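Local coordinates for protein NAD-dependent aldehyde dehydrogenase (Sinorhizobium meliloti, PDB 3U4J) that probably oxidises aldehydes to carboxylic acids with NAD or NADP as electron acceptor, as a tetrameric member of the aldehyde dehydrogenase family, at residues A[62-67]-A[232-237]; A[191-196]-A[222-227]. All blocks are in the same frame, centred on the assembly; numbering follows the deposited sequence.

Contact 1 of 2, residues A[62-67]-A[232-237]; sequences DVRKAV and GQVLAE
Val63 and Val234 meet through their CG1 methyls. Val63 CG1 lies 3.7 Å from Val234 CG1, and the two side chains run past each other in opposite senses. Both CG1 branches stand anti to their own backbone N (chi1 179° in Val63, 169° in Val234), which turns each methyl to the partner helix. One turn on, Val67 CG2 rests on Leu235 CD2 at 3.8 Å. Leu235 CD2 also approaches Val63 CG1, more loosely, at 4.2 Å. The CD2 methyl of Leu235 thus touches both Val63 and Val67. Here helix 60-75 packs beside the short helix 231-237, which follows strand 221-223 in the Rossmann-like nucleotide-binding domain expected of an aldehyde dehydrogenase. The local axes run 9.8 Å apart and cross at -38°. Between them Val63, Val67, Val234 and Leu235 form a buried apolar seam. At its exposed margin Arg64 adds a different contact. Arg64 CG sits 3.8 Å from Val234 CG1, with the two side chains roughly perpendicular. The polar end turns to Asp61, which forms a salt bridge with Arg64 NH1. Arg64 NH2 stays 6.4 Å from Glu237 OE2, so the opposite charges do not pair.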
loop_
_atom_site.group_PDB
_atom_site.type_symbol
_atom_site.label_atom_id
_atom_site.label_comp_id
_atom_site.label_asym_id
_atom_site.label_seq_id
_atom_site.Cartn_x
_atom_site.Cartn_y
_atom_site.Cartn_z
ATOM N N ASP A 62 -9.081 -41.226 -6.515
ATOM C CA ASP A 62 -8.937 -40.362 -7.701
ATOM C C ASP A 62 -8.570 -38.930 -7.255
ATOM O O ASP A 62 -7.677 -38.314 -7.831
ATOM C CB ASP A 62 -10.239 -40.325 -8.539
ATOM C CG ASP A 62 -10.588 -41.692 -9.193
ATOM O OD1 ASP A 62 -11.807 -42.009 -9.294
ATOM O OD2 ASP A 62 -9.678 -42.441 -9.618
ATOM N N VAL A 63 -9.233 -38.441 -6.204
ATOM C CA VAL A 63 -9.003 -37.088 -5.694
ATOM C C VAL A 63 -7.619 -36.940 -5.085
ATOM O O VAL A 63 -6.946 -35.942 -5.330
ATOM C CB VAL A 63 -10.137 -36.602 -4.744
ATOM C CG1 VAL A 63 -9.838 -35.178 -4.222
ATOM C CG2 VAL A 63 -11.460 -36.602 -5.479
ATOM N N ARG A 64 -7.161 -37.953 -4.341
ATOM C CA ARG A 64 -5.813 -37.912 -3.771
ATOM C C ARG A 64 -4.735 -37.872 -4.842
ATOM O O ARG A 64 -3.717 -37.201 -4.656
ATOM C CB ARG A 64 -5.573 -39.083 -2.800
ATOM C CG ARG A 64 -6.377 -38.980 -1.486
ATOM C CD ARG A 64 -6.089 -40.188 -0.539
ATOM N NE ARG A 64 -7.267 -40.455 0.285
ATOM C CZ ARG A 64 -8.029 -41.533 0.182
ATOM N NH1 ARG A 64 -7.737 -42.497 -0.676
ATOM N NH2 ARG A 64 -9.082 -41.659 0.969
ATOM N N LYS A 65 -4.955 -38.573 -5.957
ATOM C CA LYS A 65 -4.065 -38.466 -7.126
ATOM C C LYS A 65 -3.924 -37.025 -7.654
ATOM O O LYS A 65 -2.835 -36.608 -8.033
ATOM C CB LYS A 65 -4.559 -39.336 -8.283
ATOM C CG LYS A 65 -4.066 -40.805 -8.213
ATOM C CD LYS A 65 -4.529 -41.639 -9.422
ATOM C CE LYS A 65 -4.389 -43.162 -9.140
ATOM N NZ LYS A 65 -5.123 -43.965 -10.177
ATOM N N ALA A 66 -5.037 -36.311 -7.753
ATOM C CA ALA A 66 -5.016 -34.897 -8.160
ATOM C C ALA A 66 -4.234 -34.032 -7.166
ATOM O O ALA A 66 -3.405 -33.203 -7.565
ATOM C CB ALA A 66 -6.434 -34.393 -8.287
ATOM N N VAL A 67 -4.512 -34.235 -5.876
ATOM C CA VAL A 67 -3.762 -33.607 -4.792
ATOM C C VAL A 67 -2.278 -33.912 -4.912
ATOM O O VAL A 67 -1.437 -33.008 -4.769
ATOM C CB VAL A 67 -4.306 -34.043 -3.381
ATOM C CG1 VAL A 67 -3.421 -33.501 -2.237
ATOM C CG2 VAL A 67 -5.763 -33.581 -3.192
ATOM N N GLY A 232 -14.995 -33.474 -1.236
ATOM C CA GLY A 232 -15.000 -32.456 -0.199
ATOM C C GLY A 232 -14.254 -32.861 1.061
ATOM O O GLY A 232 -13.387 -32.129 1.525
ATOM N N GLN A 233 -14.578 -34.030 1.599
ATOM C CA GLN A 233 -13.838 -34.591 2.744
ATOM C C GLN A 233 -12.350 -34.772 2.457
ATOM O O GLN A 233 -11.519 -34.423 3.288
ATOM C CB GLN A 233 -14.436 -35.924 3.217
ATOM C CG GLN A 233 -15.779 -35.774 3.902
ATOM C CD GLN A 233 -16.139 -36.924 4.837
ATOM O OE1 GLN A 233 -15.951 -38.114 4.511
ATOM N NE2 GLN A 233 -16.686 -36.574 6.004
ATOM N N VAL A 234 -12.007 -35.308 1.288
ATOM C CA VAL A 234 -10.593 -35.501 0.964
ATOM C C VAL A 234 -9.844 -34.168 0.943
ATOM O O VAL A 234 -8.811 -34.044 1.588
ATOM C CB VAL A 234 -10.371 -36.270 -0.347
ATOM C CG1 VAL A 234 -8.872 -36.202 -0.779
ATOM C CG2 VAL A 234 -10.831 -37.720 -0.183
ATOM N N LEU A 235 -10.374 -33.176 0.227
ATOM C CA LEU A 235 -9.712 -31.857 0.162
ATOM C C LEU A 235 -9.557 -31.217 1.545
ATOM O O LEU A 235 -8.514 -30.632 1.850
ATOM C CB LEU A 235 -10.425 -30.917 -0.814
ATOM C CG LEU A 235 -10.288 -31.350 -2.285
ATOM C CD1 LEU A 235 -11.159 -30.476 -3.178
ATOM C CD2 LEU A 235 -8.817 -31.337 -2.749
ATOM N N ALA A 236 -10.568 -31.384 2.404
ATOM C CA ALA A 236 -10.499 -30.789 3.733
ATOM C C ALA A 236 -9.656 -31.585 4.752
ATOM O O ALA A 236 -9.149 -31.005 5.743
ATOM C CB ALA A 236 -11.906 -30.503 4.251
ATOM N N GLU A 237 -9.476 -32.892 4.525
ATOM C CA GLU A 237 -8.596 -33.652 5.441
ATOM C C GLU A 237 -7.193 -34.023 4.936
ATOM O O GLU A 237 -6.309 -34.267 5.751
ATOM C CB GLU A 237 -9.318 -34.829 6.138
ATOM C CG GLU A 237 -10.226 -35.650 5.259
ATOM C CD GLU A 237 -11.090 -36.681 6.030
ATOM O OE1 GLU A 237 -12.005 -36.285 6.797
ATOM O OE2 GLU A 237 -10.863 -37.893 5.820
#

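Contact 2 of 2, residues A[191-196]-A[222-227]; sequences TVVLKP and NVVTGY
Asn222 grips Val192 O twice. Asn222 N donates to Val192 O at 3.1 Å, and Asn222 ND2 donates to the same oxygen from the opposite face of its plane. The side chain can do this because CG lies beside the backbone N (chi1 -55°). ND2 also serves Gly219 O, and OD1 accepts from Asp28 N. Asn222 O takes the N-H of Leu194 at 2.8 Å, nearly straight at 168°. Val223 lies beside Leu194, pointing the same way. Val223 CG2 is 3.9 Å from Leu194 CB. Val223 CG1 touches Pro196 CD, the side chains at about a right angle. Val224 N closes the parallel pairing on Leu194 O at 3.0 Å, while its CG2 meets Val193 CG1 at 3.8 Å. Strands 191-195 and 221-223 are the two parallel strands of a beta-alpha-beta unit joined by helix 202-214. Thr225 OG1 turns to Pro56 O. Gly226 N donates to a water that donates to Pro196 O. Gly226 backbone angles (phi 155°) would jam a side chain against the preceding carbonyl. Gly226 O accepts from Lys195 NZ at 2.9 Å, with the amine above the carbonyl plane. Tyr227 O receives a weak bond from Lys195 NZ, which also donates to Pro196 O at 2.8 Å. A methionine in place of Lys195 would probably leave these carbonyls without their shared donor and the Gly226-Tyr227 loop freer to move. The amine thus ties the loops after both strands together. As the lysine of the family's Lys-Pro-Ser-Glu sequence, it probably lies near the cofactor site, as in relatives.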
loop_
_atom_site.group_PDB
_atom_site.type_symbol
_atom_site.label_atom_id
_atom_site.label_comp_id
_atom_site.label_asym_id
_atom_site.label_seq_id
_atom_site.Cartn_x
_atom_site.Cartn_y
_atom_site.Cartn_z
ATOM N N THR A 191 -0.643 -24.152 -6.589
ATOM C CA THR A 191 -1.193 -25.123 -7.532
ATOM C C THR A 191 -2.536 -25.506 -6.948
ATOM O O THR A 191 -2.755 -25.343 -5.738
ATOM C CB THR A 191 -0.296 -26.375 -7.647
ATOM O OG1 THR A 191 -0.124 -26.964 -6.343
ATOM C CG2 THR A 191 1.052 -25.974 -8.175
ATOM N N VAL A 192 -3.445 -25.991 -7.788
ATOM C CA VAL A 192 -4.820 -26.160 -7.338
ATOM C C VAL A 192 -5.463 -27.474 -7.780
ATOM O O VAL A 192 -5.094 -28.052 -8.813
ATOM C CB VAL A 192 -5.736 -24.987 -7.816
ATOM C CG1 VAL A 192 -5.164 -23.646 -7.401
ATOM C CG2 VAL A 192 -6.011 -25.047 -9.323
ATOM N N VAL A 193 -6.435 -27.919 -6.993
ATOM C CA VAL A 193 -7.359 -28.939 -7.426
ATOM C C VAL A 193 -8.744 -28.329 -7.363
ATOM O O VAL A 193 -9.210 -27.918 -6.287
ATOM C CB VAL A 193 -7.283 -30.238 -6.547
ATOM C CG1 VAL A 193 -8.306 -31.263 -7.007
ATOM C CG2 VAL A 193 -5.862 -30.851 -6.607
ATOM N N LEU A 194 -9.383 -28.265 -8.522
ATOM C CA LEU A 194 -10.691 -27.643 -8.686
ATOM C C LEU A 194 -11.741 -28.737 -8.679
ATOM O O LEU A 194 -11.648 -29.681 -9.466
ATOM C CB LEU A 194 -10.772 -26.886 -10.033
ATOM C CG LEU A 194 -12.102 -26.204 -10.428
ATOM C CD1 LEU A 194 -12.506 -25.194 -9.377
ATOM C CD2 LEU A 194 -12.023 -25.521 -11.784
ATOM N N LYS A 195 -12.733 -28.593 -7.795
ATOM C CA LYS A 195 -13.872 -29.496 -7.718
ATOM C C LYS A 195 -15.198 -28.756 -7.989
ATOM O O LYS A 195 -15.722 -28.082 -7.095
ATOM C CB LYS A 195 -13.908 -30.139 -6.333
ATOM C CG LYS A 195 -14.671 -31.457 -6.303
ATOM C CD LYS A 195 -16.091 -31.256 -6.031
ATOM C CE LYS A 195 -16.879 -32.455 -6.556
ATOM N NZ LYS A 195 -18.289 -32.016 -6.588
ATOM N N PRO A 196 -15.720 -28.828 -9.224
ATOM C CA PRO A 196 -16.994 -28.134 -9.458
ATOM C C PRO A 196 -18.184 -29.008 -9.058
ATOM O O PRO A 196 -18.013 -30.196 -8.718
ATOM C CB PRO A 196 -16.984 -27.883 -10.955
ATOM C CG PRO A 196 -16.156 -29.038 -11.510
ATOM C CD PRO A 196 -15.166 -29.418 -10.459
ATOM N N ASN A 222 -5.546 -28.731 -11.806
ATOM C CA ASN A 222 -6.142 -30.061 -11.958
ATOM C C ASN A 222 -7.629 -29.918 -11.683
ATOM O O ASN A 222 -8.024 -29.040 -10.904
ATOM C CB ASN A 222 -5.566 -31.005 -10.886
ATOM C CG ASN A 222 -4.064 -31.056 -10.912
ATOM O OD1 ASN A 222 -3.485 -31.755 -11.729
ATOM N ND2 ASN A 222 -3.420 -30.318 -10.008
ATOM N N VAL A 223 -8.446 -30.783 -12.282
ATOM C CA VAL A 223 -9.880 -30.747 -12.014
ATOM C C VAL A 223 -10.380 -32.170 -11.763
ATOM O O VAL A 223 -10.069 -33.071 -12.537
ATOM C CB VAL A 223 -10.687 -30.141 -13.181
ATOM C CG1 VAL A 223 -12.186 -30.055 -12.858
ATOM C CG2 VAL A 223 -10.225 -28.744 -13.432
ATOM N N VAL A 224 -11.197 -32.322 -10.718
ATOM C CA VAL A 224 -11.829 -33.595 -10.388
ATOM C C VAL A 224 -13.336 -33.361 -10.315
ATOM O O VAL A 224 -13.790 -32.251 -10.009
ATOM C CB VAL A 224 -11.270 -34.204 -9.068
ATOM C CG1 VAL A 224 -9.813 -34.602 -9.243
ATOM C CG2 VAL A 224 -11.414 -33.227 -7.890
ATOM N N THR A 225 -14.104 -34.401 -10.623
ATOM C CA THR A 225 -15.554 -34.303 -10.660
ATOM C C THR A 225 -16.164 -35.453 -9.850
ATOM O O THR A 225 -15.534 -36.513 -9.649
ATOM C CB THR A 225 -16.089 -34.322 -12.113
ATOM O OG1 THR A 225 -15.669 -35.533 -12.775
ATOM C CG2 THR A 225 -15.548 -33.102 -12.906
ATOM N N GLY A 226 -17.384 -35.250 -9.392
ATOM C CA GLY A 226 -17.999 -36.245 -8.540
ATOM C C GLY A 226 -19.058 -35.635 -7.649
ATOM O O GLY A 226 -19.430 -34.447 -7.803
ATOM N N TYR A 227 -19.541 -36.433 -6.698
ATOM C CA TYR A 227 -20.522 -35.901 -5.762
ATOM C C TYR A 227 -19.838 -35.010 -4.731
ATOM O O TYR A 227 -18.597 -34.843 -4.774
ATOM C CB TYR A 227 -21.331 -37.045 -5.136
ATOM C CG TYR A 227 -22.182 -37.738 -6.158
ATOM C CD1 TYR A 227 -23.301 -37.109 -6.697
ATOM C CD2 TYR A 227 -21.870 -39.025 -6.599
ATOM C CE1 TYR A 227 -24.093 -37.751 -7.655
ATOM C CE2 TYR A 227 -22.658 -39.672 -7.559
ATOM C CZ TYR A 227 -23.765 -39.032 -8.070
ATOM O OH TYR A 227 -24.568 -39.656 -9.011
HETATM O O HOH W 1 -18.233 -32.605 -10.349
#

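The centres of contacts 1 and 2 lie about 9 Å apart, on the same side of the chain's centre. Helix 60-75 comes first, then strand 191-195, strand 221-223 and helix 231-237. Contact 1 therefore joins the earliest and latest of these, and both segments of contact 2 fall between them. Helix 60-75 also covers the sheet face that carries Val193 and Asn222, while helix 202-214 lies on the other face. Ala66 CB is 3.5 Å from Val224 CG1, and Ala66 O is 3.5 Å from Val193 CG2. Strand 221-223 leads through the glycine-containing loop into helix 231-237. The contacts pack helix 60-75 against the parallel strands and helix 231-237 of the probable nucleotide-binding domain, away from the calcium site.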